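Local coordinates for protein citrate lyase, subunit 1 (Methanosaeta concilii, PDB 6HXI) that probably catalyses, as an ATP citrate lyase, the ATP-driven cleavage of citrate with coenzyme A to acetyl-CoA and oxaloacetate, at residues Tyr118-Ser123 and Asp129-Ser134; Glu180-Ala185 and Val198-Phe203; Gly333-Ile338 and Pro414-Glu419. All blocks are in the same frame, centred on the assembly; numbering follows the deposited sequence.

Contact 1 (Tyr118-Ser123 and Asp129-Ser134)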
ATOM      1  N   TYR C 118     -28.541 -50.315  60.165  1.00 75.50           N
ATOM      2  CA  TYR C 118     -27.882 -50.983  59.039  1.00 73.06           C
ATOM      3  C   TYR C 118     -26.646 -50.202  58.603  1.00 71.38           C
ATOM      4  O   TYR C 118     -26.601 -48.978  58.739  1.00 67.88           O
ATOM      5  CB  TYR C 118     -28.835 -51.217  57.841  1.00 74.13           C
ATOM      6  CG  TYR C 118     -30.134 -51.951  58.137  1.00 78.87           C
ATOM      7  CD1 TYR C 118     -30.194 -52.947  59.109  1.00 82.78           C
ATOM      8  CD2 TYR C 118     -31.286 -51.691  57.399  1.00 79.97           C
ATOM      9  CE1 TYR C 118     -31.384 -53.622  59.383  1.00 86.28           C
ATOM     10  CE2 TYR C 118     -32.482 -52.362  57.661  1.00 83.14           C
ATOM     11  CZ  TYR C 118     -32.528 -53.325  58.657  1.00 93.06           C
ATOM     12  OH  TYR C 118     -33.710 -53.988  58.915  1.00 96.23           O
ATOM     13  N   TYR C 119     -25.632 -50.922  58.100  1.00 67.11           N
ATOM     14  CA  TYR C 119     -24.366 -50.337  57.647  1.00 64.89           C
ATOM     15  C   TYR C 119     -24.241 -50.430  56.138  1.00 65.70           C
ATOM     16  O   TYR C 119     -24.571 -51.469  55.565  1.00 66.59           O
ATOM     17  CB  TYR C 119     -23.201 -51.077  58.339  1.00 67.51           C
ATOM     18  CG  TYR C 119     -21.830 -50.891  57.728  1.00 68.48           C
ATOM     19  CD1 TYR C 119     -21.345 -51.781  56.772  1.00 70.45           C
ATOM     20  CD2 TYR C 119     -20.988 -49.868  58.155  1.00 69.30           C
ATOM     21  CE1 TYR C 119     -20.069 -51.631  56.225  1.00 71.76           C
ATOM     22  CE2 TYR C 119     -19.705 -49.716  57.627  1.00 69.29           C
ATOM     23  CZ  TYR C 119     -19.249 -50.603  56.667  1.00 77.35           C
ATOM     24  OH  TYR C 119     -17.981 -50.468  56.161  1.00 80.14           O
ATOM     25  N   VAL C 120     -23.714 -49.374  55.509  1.00 59.53           N
ATOM     26  CA  VAL C 120     -23.422 -49.318  54.069  1.00 57.23           C
ATOM     27  C   VAL C 120     -22.120 -48.542  53.819  1.00 58.77           C
ATOM     28  O   VAL C 120     -21.929 -47.460  54.369  1.00 57.25           O
ATOM     29  CB  VAL C 120     -24.608 -48.832  53.171  1.00 60.50           C
ATOM     30  CG1 VAL C 120     -24.987 -47.376  53.448  1.00 59.82           C
ATOM     31  CG2 VAL C 120     -24.305 -49.036  51.689  1.00 59.02           C
ATOM     32  N   ALA C 121     -21.235 -49.097  52.986  1.00 55.43           N
ATOM     33  CA  ALA C 121     -19.987 -48.434  52.621  1.00 53.55           C
ATOM     34  C   ALA C 121     -19.591 -48.687  51.169  1.00 54.85           C
ATOM     35  O   ALA C 121     -19.678 -49.818  50.675  1.00 53.14           O
ATOM     36  CB  ALA C 121     -18.862 -48.848  53.559  1.00 55.40           C
ATOM     37  N   ILE C 122     -19.153 -47.622  50.482  1.00 50.13           N
ATOM     38  CA  ILE C 122     -18.696 -47.721  49.106  1.00 47.88           C
ATOM     39  C   ILE C 122     -17.246 -47.262  49.043  1.00 52.23           C
ATOM     40  O   ILE C 122     -16.896 -46.194  49.533  1.00 50.06           O
ATOM     41  CB  ILE C 122     -19.611 -47.072  48.027  1.00 49.55           C
ATOM     42  CG1 ILE C 122     -21.107 -47.391  48.253  1.00 49.36           C
ATOM     43  CG2 ILE C 122     -19.160 -47.494  46.595  1.00 49.21           C
ATOM     44  CD1 ILE C 122     -22.055 -46.496  47.479  1.00 51.92           C
ATOM     45  N   SER C 123     -16.405 -48.126  48.486  1.00 51.14           N
ATOM     46  CA  SER C 123     -14.972 -47.953  48.306  1.00 51.07           C
ATOM     47  C   SER C 123     -14.647 -48.470  46.916  1.00 54.15           C
ATOM     48  O   SER C 123     -15.427 -49.234  46.354  1.00 54.48           O
ATOM     49  CB  SER C 123     -14.237 -48.807  49.333  1.00 56.91           C
ATOM     50  OG  SER C 123     -13.009 -48.201  49.686  1.00 70.12           O
ATOM     51  N   ASP C 129     -16.020 -50.644  41.874  1.00 49.78           N
ATOM     52  CA  ASP C 129     -16.459 -50.180  43.195  1.00 48.97           C
ATOM     53  C   ASP C 129     -17.048 -51.331  43.987  1.00 54.76           C
ATOM     54  O   ASP C 129     -17.675 -52.222  43.412  1.00 55.84           O
ATOM     55  CB  ASP C 129     -17.488 -49.047  43.055  1.00 49.64           C
ATOM     56  CG  ASP C 129     -17.087 -47.987  42.037  1.00 62.00           C
ATOM     57  OD1 ASP C 129     -15.909 -47.564  42.052  1.00 61.59           O
ATOM     58  OD2 ASP C 129     -17.949 -47.593  41.217  1.00 67.35           O
ATOM     59  N   ASN C 130     -16.826 -51.332  45.302  1.00 50.80           N
ATOM     60  CA  ASN C 130     -17.365 -52.364  46.177  1.00 51.82           C
ATOM     61  C   ASN C 130     -18.338 -51.747  47.170  1.00 55.40           C
ATOM     62  O   ASN C 130     -17.996 -50.770  47.830  1.00 52.69           O
ATOM     63  CB  ASN C 130     -16.245 -53.107  46.898  1.00 52.37           C
ATOM     64  CG  ASN C 130     -15.309 -53.829  45.969  1.00 63.92           C
ATOM     65  OD1 ASN C 130     -15.715 -54.700  45.200  1.00 52.33           O
ATOM     66  ND2 ASN C 130     -14.030 -53.468  46.013  1.00 58.96           N
ATOM     67  N   ILE C 131     -19.561 -52.293  47.233  1.00 53.62           N
ATOM     68  CA  ILE C 131     -20.607 -51.879  48.171  1.00 53.29           C
ATOM     69  C   ILE C 131     -20.628 -52.908  49.308  1.00 58.95           C
ATOM     70  O   ILE C 131     -20.670 -54.104  49.046  1.00 61.27           O
ATOM     71  CB  ILE C 131     -21.999 -51.734  47.479  1.00 55.66           C
ATOM     72  CG1 ILE C 131     -21.915 -50.771  46.254  1.00 53.79           C
ATOM     73  CG2 ILE C 131     -23.089 -51.294  48.497  1.00 55.74           C
ATOM     74  CD1 ILE C 131     -23.106 -50.775  45.329  1.00 54.64           C
ATOM     75  N   PHE C 132     -20.569 -52.443  50.550  1.00 55.91           N
ATOM     76  CA  PHE C 132     -20.577 -53.291  51.746  1.00 57.41           C
ATOM     77  C   PHE C 132     -21.860 -53.036  52.515  1.00 63.12           C
ATOM     78  O   PHE C 132     -22.255 -51.878  52.671  1.00 62.72           O
ATOM     79  CB  PHE C 132     -19.332 -53.030  52.619  1.00 58.85           C
ATOM     80  CG  PHE C 132     -18.029 -53.201  51.873  1.00 59.55           C
ATOM     81  CD1 PHE C 132     -17.470 -54.459  51.695  1.00 64.79           C
ATOM     82  CD2 PHE C 132     -17.379 -52.109  51.316  1.00 60.12           C
ATOM     83  CE1 PHE C 132     -16.276 -54.622  50.976  1.00 65.38           C
ATOM     84  CE2 PHE C 132     -16.190 -52.272  50.593  1.00 63.04           C
ATOM     85  CZ  PHE C 132     -15.643 -53.526  50.437  1.00 62.49           C
ATOM     86  N   PHE C 133     -22.547 -54.112  52.933  1.00 60.68           N
ATOM     87  CA  PHE C 133     -23.794 -54.003  53.670  1.00 61.61           C
ATOM     88  C   PHE C 133     -23.858 -55.019  54.802  1.00 71.89           C
ATOM     89  O   PHE C 133     -23.464 -56.178  54.627  1.00 72.56           O
ATOM     90  CB  PHE C 133     -25.025 -54.136  52.736  1.00 62.62           C
ATOM     91  CG  PHE C 133     -26.366 -54.093  53.444  1.00 65.48           C
ATOM     92  CD1 PHE C 133     -26.959 -52.881  53.775  1.00 67.16           C
ATOM     93  CD2 PHE C 133     -27.026 -55.266  53.795  1.00 71.27           C
ATOM     94  CE1 PHE C 133     -28.171 -52.838  54.464  1.00 69.50           C
ATOM     95  CE2 PHE C 133     -28.243 -55.225  54.492  1.00 75.37           C
ATOM     96  CZ  PHE C 133     -28.818 -54.010  54.801  1.00 72.51           C
ATOM     97  N   SER C 134     -24.405 -54.589  55.946  1.00 71.99           N
ATOM     98  CA  SER C 134     -24.646 -55.441  57.110  1.00 75.92           C
ATOM     99  C   SER C 134     -25.886 -54.968  57.872  1.00 82.59           C
ATOM    100  O   SER C 134     -26.314 -53.818  57.706  1.00 79.70           O
ATOM    101  CB  SER C 134     -23.424 -55.491  58.024  1.00 81.93           C
ATOM    102  OG  SER C 134     -23.564 -56.530  58.982  1.00 93.01           O
TER

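Contact 2 (Glu180-Ala185 and Val198-Phe203)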
ATOM      1  N   GLU C 180     -32.264 -52.082  48.668  1.00 64.65           N
ATOM      2  CA  GLU C 180     -31.781 -52.362  47.305  1.00 63.29           C
ATOM      3  C   GLU C 180     -31.780 -51.045  46.513  1.00 65.22           C
ATOM      4  O   GLU C 180     -30.758 -50.695  45.936  1.00 62.64           O
ATOM      5  CB  GLU C 180     -32.700 -53.408  46.633  1.00 66.76           C
ATOM      6  CG  GLU C 180     -32.512 -53.596  45.134  1.00 76.05           C
ATOM      7  CD  GLU C 180     -33.521 -54.511  44.462  1.00103.69           C
ATOM      8  OE1 GLU C 180     -34.719 -54.460  44.827  1.00118.25           O
ATOM      9  OE2 GLU C 180     -33.120 -55.263  43.545  1.00 93.44           O
ATOM     10  N   GLU C 181     -32.904 -50.295  46.568  1.00 63.03           N
ATOM     11  CA  GLU C 181     -33.099 -49.011  45.910  1.00 62.32           C
ATOM     12  C   GLU C 181     -32.197 -47.925  46.510  1.00 64.30           C
ATOM     13  O   GLU C 181     -31.648 -47.105  45.754  1.00 62.56           O
ATOM     14  CB  GLU C 181     -34.580 -48.596  45.951  1.00 65.73           C
ATOM     15  CG  GLU C 181     -35.389 -49.146  44.781  1.00 81.57           C
ATOM     16  CD  GLU C 181     -36.792 -49.661  45.073  1.00118.92           C
ATOM     17  OE1 GLU C 181     -37.624 -48.889  45.606  1.00117.05           O
ATOM     18  OE2 GLU C 181     -37.075 -50.829  44.714  1.00117.31           O
ATOM     19  N   PHE C 182     -32.037 -47.928  47.858  1.00 59.04           N
ATOM     20  CA  PHE C 182     -31.209 -46.949  48.554  1.00 56.43           C
ATOM     21  C   PHE C 182     -29.722 -47.088  48.244  1.00 59.36           C
ATOM     22  O   PHE C 182     -29.051 -46.066  48.002  1.00 58.61           O
ATOM     23  CB  PHE C 182     -31.475 -46.953  50.075  1.00 58.24           C
ATOM     24  CG  PHE C 182     -30.457 -46.185  50.888  1.00 57.85           C
ATOM     25  CD1 PHE C 182     -30.389 -44.800  50.819  1.00 59.24           C
ATOM     26  CD2 PHE C 182     -29.510 -46.854  51.657  1.00 59.72           C
ATOM     27  CE1 PHE C 182     -29.418 -44.096  51.528  1.00 58.81           C
ATOM     28  CE2 PHE C 182     -28.533 -46.148  52.362  1.00 61.04           C
ATOM     29  CZ  PHE C 182     -28.500 -44.773  52.297  1.00 58.29           C
ATOM     30  N   ILE C 183     -29.199 -48.330  48.253  1.00 56.13           N
ATOM     31  CA  ILE C 183     -27.763 -48.567  48.005  1.00 55.15           C
ATOM     32  C   ILE C 183     -27.436 -48.420  46.503  1.00 57.71           C
ATOM     33  O   ILE C 183     -26.304 -48.049  46.165  1.00 55.18           O
ATOM     34  CB  ILE C 183     -27.216 -49.871  48.652  1.00 59.09           C
ATOM     35  CG1 ILE C 183     -27.659 -51.152  47.903  1.00 61.12           C
ATOM     36  CG2 ILE C 183     -27.586 -49.931  50.161  1.00 59.89           C
ATOM     37  CD1 ILE C 183     -26.940 -52.441  48.406  1.00 72.21           C
ATOM     38  N   THR C 184     -28.454 -48.635  45.616  1.00 54.86           N
ATOM     39  CA  THR C 184     -28.328 -48.452  44.161  1.00 54.22           C
ATOM     40  C   THR C 184     -28.176 -46.952  43.878  1.00 56.68           C
ATOM     41  O   THR C 184     -27.332 -46.568  43.069  1.00 55.61           O
ATOM     42  CB  THR C 184     -29.505 -49.130  43.409  1.00 59.53           C
ATOM     43  OG1 THR C 184     -29.374 -50.546  43.551  1.00 62.83           O
ATOM     44  CG2 THR C 184     -29.547 -48.795  41.918  1.00 58.26           C
ATOM     45  N   ALA C 185     -28.987 -46.118  44.570  1.00 53.27           N
ATOM     46  CA  ALA C 185     -28.979 -44.655  44.495  1.00 52.16           C
ATOM     47  C   ALA C 185     -27.678 -44.104  45.088  1.00 54.13           C
ATOM     48  O   ALA C 185     -27.091 -43.177  44.525  1.00 51.80           O
ATOM     49  CB  ALA C 185     -30.170 -44.094  45.253  1.00 54.04           C
ATOM     50  N   VAL C 198     -17.367 -43.600  51.042  1.00 48.28           N
ATOM     51  CA  VAL C 198     -18.607 -43.226  51.733  1.00 49.37           C
ATOM     52  C   VAL C 198     -18.962 -44.315  52.730  1.00 54.55           C
ATOM     53  O   VAL C 198     -18.869 -45.500  52.409  1.00 53.60           O
ATOM     54  CB  VAL C 198     -19.798 -42.801  50.808  1.00 53.28           C
ATOM     55  CG1 VAL C 198     -20.356 -43.973  49.995  1.00 52.78           C
ATOM     56  CG2 VAL C 198     -20.910 -42.149  51.609  1.00 53.93           C
ATOM     57  N   GLU C 199     -19.330 -43.916  53.945  1.00 54.21           N
ATOM     58  CA  GLU C 199     -19.726 -44.843  54.991  1.00 56.13           C
ATOM     59  C   GLU C 199     -20.891 -44.278  55.789  1.00 62.66           C
ATOM     60  O   GLU C 199     -20.773 -43.199  56.373  1.00 62.86           O
ATOM     61  CB  GLU C 199     -18.549 -45.138  55.916  1.00 59.17           C
ATOM     62  CG  GLU C 199     -18.843 -46.147  57.013  1.00 72.70           C
ATOM     63  CD  GLU C 199     -17.926 -45.990  58.204  1.00110.37           C
ATOM     64  OE1 GLU C 199     -16.729 -46.342  58.081  1.00113.70           O
ATOM     65  OE2 GLU C 199     -18.389 -45.468  59.244  1.00116.00           O
ATOM     66  N   ILE C 200     -22.012 -45.014  55.805  1.00 59.66           N
ATOM     67  CA  ILE C 200     -23.186 -44.679  56.590  1.00 60.43           C
ATOM     68  C   ILE C 200     -23.296 -45.800  57.617  1.00 66.74           C
ATOM     69  O   ILE C 200     -23.728 -46.919  57.304  1.00 65.23           O
ATOM     70  CB  ILE C 200     -24.482 -44.422  55.779  1.00 62.47           C
ATOM     71  CG1 ILE C 200     -24.222 -43.412  54.628  1.00 60.43           C
ATOM     72  CG2 ILE C 200     -25.569 -43.903  56.728  1.00 64.29           C
ATOM     73  CD1 ILE C 200     -25.205 -43.473  53.511  1.00 62.42           C
ATOM     74  N   ASN C 201     -22.786 -45.497  58.823  1.00 65.27           N
ATOM     75  CA  ASN C 201     -22.691 -46.417  59.934  1.00 66.76           C
ATOM     76  C   ASN C 201     -23.158 -45.758  61.235  1.00 74.05           C
ATOM     77  O   ASN C 201     -22.354 -45.158  61.959  1.00 76.37           O
ATOM     78  CB  ASN C 201     -21.252 -46.959  60.057  1.00 66.18           C
ATOM     79  CG  ASN C 201     -21.081 -48.100  61.032  1.00 87.38           C
ATOM     80  OD1 ASN C 201     -21.973 -48.936  61.226  1.00 76.46           O
ATOM     81  ND2 ASN C 201     -19.894 -48.201  61.611  1.00 84.52           N
ATOM     82  N   PRO C 202     -24.466 -45.839  61.545  1.00 69.80           N
ATOM     83  CA  PRO C 202     -25.523 -46.568  60.830  1.00 68.56           C
ATOM     84  C   PRO C 202     -26.528 -45.698  60.037  1.00 72.19           C
ATOM     85  O   PRO C 202     -26.507 -44.467  60.104  1.00 71.09           O
ATOM     86  CB  PRO C 202     -26.220 -47.299  61.991  1.00 72.22           C
ATOM     87  CG  PRO C 202     -26.043 -46.355  63.209  1.00 78.35           C
ATOM     88  CD  PRO C 202     -24.979 -45.328  62.827  1.00 73.37           C
ATOM     89  N   PHE C 203     -27.388 -46.355  59.254  1.00 69.31           N
ATOM     90  CA  PHE C 203     -28.524 -45.737  58.589  1.00 69.54           C
ATOM     91  C   PHE C 203     -29.797 -46.401  59.143  1.00 76.86           C
ATOM     92  O   PHE C 203     -29.711 -47.491  59.706  1.00 76.52           O
ATOM     93  CB  PHE C 203     -28.432 -45.757  57.051  1.00 69.48           C
ATOM     94  CG  PHE C 203     -28.668 -47.043  56.294  1.00 70.85           C
ATOM     95  CD1 PHE C 203     -29.942 -47.382  55.847  1.00 74.48           C
ATOM     96  CD2 PHE C 203     -27.602 -47.844  55.907  1.00 72.10           C
ATOM     97  CE1 PHE C 203     -30.155 -48.546  55.102  1.00 75.46           C
ATOM     98  CE2 PHE C 203     -27.815 -49.009  55.155  1.00 74.78           C
ATOM     99  CZ  PHE C 203     -29.091 -49.348  54.756  1.00 73.71           C
TER

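Contact 3 (Gly333-Ile338 and Pro414-Glu419)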
ATOM      1  N   GLY C 333      22.181 -23.211  63.327  1.00 84.71           N
ATOM      2  CA  GLY C 333      21.671 -22.674  62.075  1.00 80.41           C
ATOM      3  C   GLY C 333      20.484 -23.470  61.584  1.00 78.96           C
ATOM      4  O   GLY C 333      19.802 -24.142  62.365  1.00 78.69           O
ATOM      5  N   LYS C 334      20.236 -23.394  60.277  1.00 71.47           N
ATOM      6  CA  LYS C 334      19.180 -24.119  59.574  1.00 67.84           C
ATOM      7  C   LYS C 334      19.742 -24.597  58.244  1.00 68.35           C
ATOM      8  O   LYS C 334      20.626 -23.949  57.694  1.00 67.71           O
ATOM      9  CB  LYS C 334      17.932 -23.245  59.370  1.00 68.79           C
ATOM     10  CG  LYS C 334      17.041 -23.212  60.597  1.00 76.76           C
ATOM     11  CD  LYS C 334      15.904 -22.231  60.479  1.00 77.87           C
ATOM     12  CE  LYS C 334      15.061 -22.286  61.731  1.00 77.71           C
ATOM     13  NZ  LYS C 334      14.049 -21.206  61.768  1.00 80.61           N
ATOM     14  N   VAL C 335      19.262 -25.733  57.738  1.00 63.44           N
ATOM     15  CA  VAL C 335      19.723 -26.277  56.457  1.00 62.06           C
ATOM     16  C   VAL C 335      18.602 -26.296  55.391  1.00 64.53           C
ATOM     17  O   VAL C 335      17.479 -26.716  55.686  1.00 63.55           O
ATOM     18  CB  VAL C 335      20.390 -27.663  56.658  1.00 66.74           C
ATOM     19  CG1 VAL C 335      20.683 -28.329  55.331  1.00 65.24           C
ATOM     20  CG2 VAL C 335      21.670 -27.552  57.482  1.00 68.49           C
ATOM     21  N   LEU C 336      18.916 -25.809  54.157  1.00 61.15           N
ATOM     22  CA  LEU C 336      18.023 -25.819  52.985  1.00 58.24           C
ATOM     23  C   LEU C 336      18.541 -26.824  51.943  1.00 58.77           C
ATOM     24  O   LEU C 336      19.603 -26.612  51.359  1.00 56.43           O
ATOM     25  CB  LEU C 336      17.816 -24.421  52.350  1.00 57.41           C
ATOM     26  CG  LEU C 336      16.892 -24.332  51.084  1.00 59.39           C
ATOM     27  CD1 LEU C 336      15.476 -24.955  51.315  1.00 58.68           C
ATOM     28  CD2 LEU C 336      16.767 -22.897  50.587  1.00 58.28           C
ATOM     29  N   LEU C 337      17.771 -27.913  51.723  1.00 53.94           N
ATOM     30  CA  LEU C 337      18.124 -28.968  50.777  1.00 52.16           C
ATOM     31  C   LEU C 337      17.329 -28.851  49.487  1.00 53.86           C
ATOM     32  O   LEU C 337      16.150 -29.198  49.443  1.00 52.91           O
ATOM     33  CB  LEU C 337      17.967 -30.364  51.415  1.00 52.15           C
ATOM     34  CG  LEU C 337      18.745 -30.615  52.719  1.00 57.32           C
ATOM     35  CD1 LEU C 337      18.244 -31.857  53.408  1.00 57.30           C
ATOM     36  CD2 LEU C 337      20.235 -30.748  52.462  1.00 60.32           C
ATOM     37  N   ILE C 338      17.984 -28.323  48.449  1.00 50.47           N
ATOM     38  CA  ILE C 338      17.426 -28.133  47.102  1.00 48.54           C
ATOM     39  C   ILE C 338      17.871 -29.314  46.261  1.00 51.72           C
ATOM     40  O   ILE C 338      18.894 -29.270  45.570  1.00 50.76           O
ATOM     41  CB  ILE C 338      17.800 -26.754  46.478  1.00 51.61           C
ATOM     42  CG1 ILE C 338      17.664 -25.596  47.530  1.00 53.34           C
ATOM     43  CG2 ILE C 338      16.945 -26.514  45.200  1.00 48.94           C
ATOM     44  CD1 ILE C 338      18.002 -24.198  47.076  1.00 62.91           C
ATOM     45  N   PRO C 414      23.379 -36.588  54.253  1.00 66.81           N
ATOM     46  CA  PRO C 414      24.392 -36.783  55.312  1.00 69.48           C
ATOM     47  C   PRO C 414      25.440 -35.670  55.357  1.00 74.30           C
ATOM     48  O   PRO C 414      25.889 -35.312  56.438  1.00 74.71           O
ATOM     49  CB  PRO C 414      25.025 -38.131  54.956  1.00 71.79           C
ATOM     50  CG  PRO C 414      24.043 -38.796  54.050  1.00 73.98           C
ATOM     51  CD  PRO C 414      23.453 -37.680  53.265  1.00 67.24           C
ATOM     52  N   LEU C 415      25.779 -35.089  54.188  1.00 71.24           N
ATOM     53  CA  LEU C 415      26.723 -33.971  54.019  1.00 72.49           C
ATOM     54  C   LEU C 415      26.282 -32.719  54.818  1.00 77.28           C
ATOM     55  O   LEU C 415      27.128 -31.952  55.294  1.00 78.49           O
ATOM     56  CB  LEU C 415      26.831 -33.630  52.507  1.00 70.36           C
ATOM     57  CG  LEU C 415      28.231 -33.664  51.836  1.00 75.39           C
ATOM     58  CD1 LEU C 415      28.916 -35.042  51.952  1.00 76.22           C
ATOM     59  CD2 LEU C 415      28.125 -33.286  50.363  1.00 74.88           C
ATOM     60  N   ALA C 416      24.960 -32.544  54.973  1.00 72.28           N
ATOM     61  CA  ALA C 416      24.349 -31.422  55.684  1.00 73.04           C
ATOM     62  C   ALA C 416      23.989 -31.719  57.151  1.00 80.42           C
ATOM     63  O   ALA C 416      24.046 -30.809  57.983  1.00 81.59           O
ATOM     64  CB  ALA C 416      23.108 -30.969  54.937  1.00 71.36           C
ATOM     65  N   LEU C 417      23.591 -32.970  57.459  1.00 77.90           N
ATOM     66  CA  LEU C 417      23.144 -33.377  58.792  1.00 80.01           C
ATOM     67  C   LEU C 417      24.210 -34.039  59.667  1.00 89.35           C
ATOM     68  O   LEU C 417      24.040 -34.056  60.892  1.00 90.15           O
ATOM     69  CB  LEU C 417      21.896 -34.278  58.699  1.00 78.66           C
ATOM     70  CG  LEU C 417      20.686 -33.698  57.947  1.00 80.76           C
ATOM     71  CD1 LEU C 417      19.520 -34.661  57.948  1.00 79.99           C
ATOM     72  CD2 LEU C 417      20.261 -32.375  58.527  1.00 83.06           C
ATOM     73  N   GLU C 418      25.291 -34.582  59.064  1.00 89.00           N
ATOM     74  CA  GLU C 418      26.390 -35.225  59.817  1.00 92.68           C
ATOM     75  C   GLU C 418      27.580 -34.271  60.028  1.00 99.28           C
ATOM     76  O   GLU C 418      28.070 -34.160  61.157  1.00101.71           O
ATOM     77  CB  GLU C 418      26.858 -36.542  59.155  1.00 93.82           C
ATOM     78  CG  GLU C 418      25.778 -37.602  59.007  1.00102.28           C
ATOM     79  CD  GLU C 418      25.590 -38.493  60.218  1.00129.09           C
ATOM     80  OE1 GLU C 418      26.371 -39.463  60.364  1.00121.80           O
ATOM     81  OE2 GLU C 418      24.646 -38.243  61.004  1.00128.04           O
ATOM     82  N   GLU C 419      28.100 -33.674  58.917  1.00 95.00           N
ATOM     83  CA  GLU C 419      29.221 -32.717  58.801  1.00132.99           C
ATOM     84  C   GLU C 419      29.667 -32.565  57.349  1.00160.16           C
ATOM     85  O   GLU C 419      29.700 -33.549  56.612  1.00123.92           O
ATOM     86  CB  GLU C 419      30.430 -33.018  59.731  1.00137.45           C
ATOM     87  CG  GLU C 419      31.071 -34.394  59.603  1.00148.80           C
ATOM     88  CD  GLU C 419      31.768 -34.863  60.865  1.00172.44           C
ATOM     89  OE1 GLU C 419      32.851 -34.323  61.185  1.00168.94           O
ATOM     90  OE2 GLU C 419      31.226 -35.767  61.541  1.00166.01           O
TER

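Contact 1 (Tyr118-Ser123 and Asp129-Ser134)
Y118 and F133 meet where the strands 118-123 and 129-134 of an antiparallel beta hairpin pair, and they show how side chains on neighbouring strands sort themselves once the backbone is fixed. The edge of the F133 ring is turned toward the face of Y118 in an offset edge-to-face pair, ring centroids 5.8 Å apart and planes at 63°. F133 gets there because its CG lies anti to the backbone N (chi1 177°), which swings the ring alongside the Y118 side chain and brings CE1 to 3.8 Å from Y118 CB.

Elsewhere residues alternate between the two faces. V120, I122 and I131 share one with F133: I131 sends its two branches to different neighbours, CG1 to I122 CG1 at 4.0 Å and CG2 to V120 CG2 at 4.1 Å. On the other face Y119 and F132 run side by side, Y119 CE1 lying 3.9 Å from F132 CB, while the F132 ring passes A121 and presents its edge to S123 CB. With F132 CG beside its own backbone N, CD2 comes within 3.3 Å of A121 O.

Six backbone hydrogen bonds join the pairs Y119-S134, A121-F132 and S123-N130, two to each; the straightest runs from N130 N to S123 O, 2.7 Å long with 175° at the hydrogen.

Within the ATP-grasp region these are inner strands of an antiparallel sheet: V120 and I122 bond through their backbones to strand 195-206, D129 and I131 to strand 149-154. Helix 173-192 covers the V120-I122 face, placing I183, L186 and Y190 against it; W187 NE1 of that helix donates a hydrogen bond to D129 OD2, while D129 OD1 is hydrogen-bonded to S124 OG.

Contact 2 (Glu180-Ala185 and Val198-Phe203)
The backbones stay well apart where helix segment 180-185 faces segment 198-203, the closest CA atoms, those of F182 and F203, being 10.5 Å from each other, so side chains alone bridge the gap. This is helix-on-sheet packing in the ATP-grasp region: the helix 173-192 lies over an antiparallel sheet, and the chain turns a corner at N201 and P202, with a cis peptide bond before the proline, ahead of F203.

F182 does most of the bridging from the helix. Its CG stands anti to the backbone N (chi1 168°), which extends the ring toward the sheet, and there it meets two partners with different atoms. At the far end, CZ meets the I200 CD1 methyl at 3.7 Å, the methyl lying at the ring edge near its plane as the two side chains approach from opposite directions. F182 CD2 comes to 3.9 Å from F203 CE1. The two rings slide past each other, centroids 4.8 Å apart and planes inclined at 45°, an oblique meeting.

F203 has CG between its backbone N and carbonyl carbon (chi1 74°), and this rotation offers a ring face to the helix. A serine in place of F203 would probably open a gap beside F182 CD2 and CE2 and leave that ring freer to turn, with I200 as its remaining partner within segment 198-203.

I210 of strand 209-220 touches both phenylalanines, and V179 of the same helix reaches F203, which also packs on V120 of strand 118-125. All three residues that touch are buried. Over F203, F182 CE2 sits 3.8 Å above the plane of the F203 ring, over its centre.

Contact 3 (Gly333-Ile338 and Pro414-Glu419)
A parallel beta sheet covered by helices, in the citrate-binding region related to succinyl-CoA synthetases, supplies this contact: strand 334-338, an inner strand, is packed by the C-terminal helix 412-417. It illustrates how a small residue lets a helix come close to a sheet, since the nearest CA atoms, those of V335 and A416, are 7.0 Å apart.

No hydrogen bond crosses; the join is apolar. A416 directs its single methyl at the strand, between V335 and L337, two residues whose side chains emerge on the same side of the sheet while that of L336 points away. V335 CG1 stands anti to the backbone N (chi1 172°), reaching out to the helix. L337 contributes one branch of its forked end, CD2.

Y374 of strand 371-376 also touches V335, L337 and A416. L417 rests on V273 of the edge strand 273-275, and L415 on Q401 and H403 of strand 400-403, so the helix spans much of the sheet. The methyl packs against two carbons: A416 CB lies 3.6 Å from V335 CG1 and 3.8 Å from L337 CD2.

In the fold
Contacts 1 and 2 belong to one structural unit, contact 3 to another. In chain order the hairpin of contact 1 closes first, helix 173-192 and strand 195-206 of contact 2 follow, and contact 3 comes last. The centres of contacts 1 and 2 are about 7 Å apart: strands 118-125 and 195-206 are neighbours in the same antiparallel sheet, and the helix of contact 2 covers it. Contact 3, its centre about 48 Å and 52 Å from those centres, lies on the opposite side of the chain's centre in the parallel sheet of the citrate-binding region. The subunit thus packs helices on sheets separately in its ATP-grasp and citrate-binding regions.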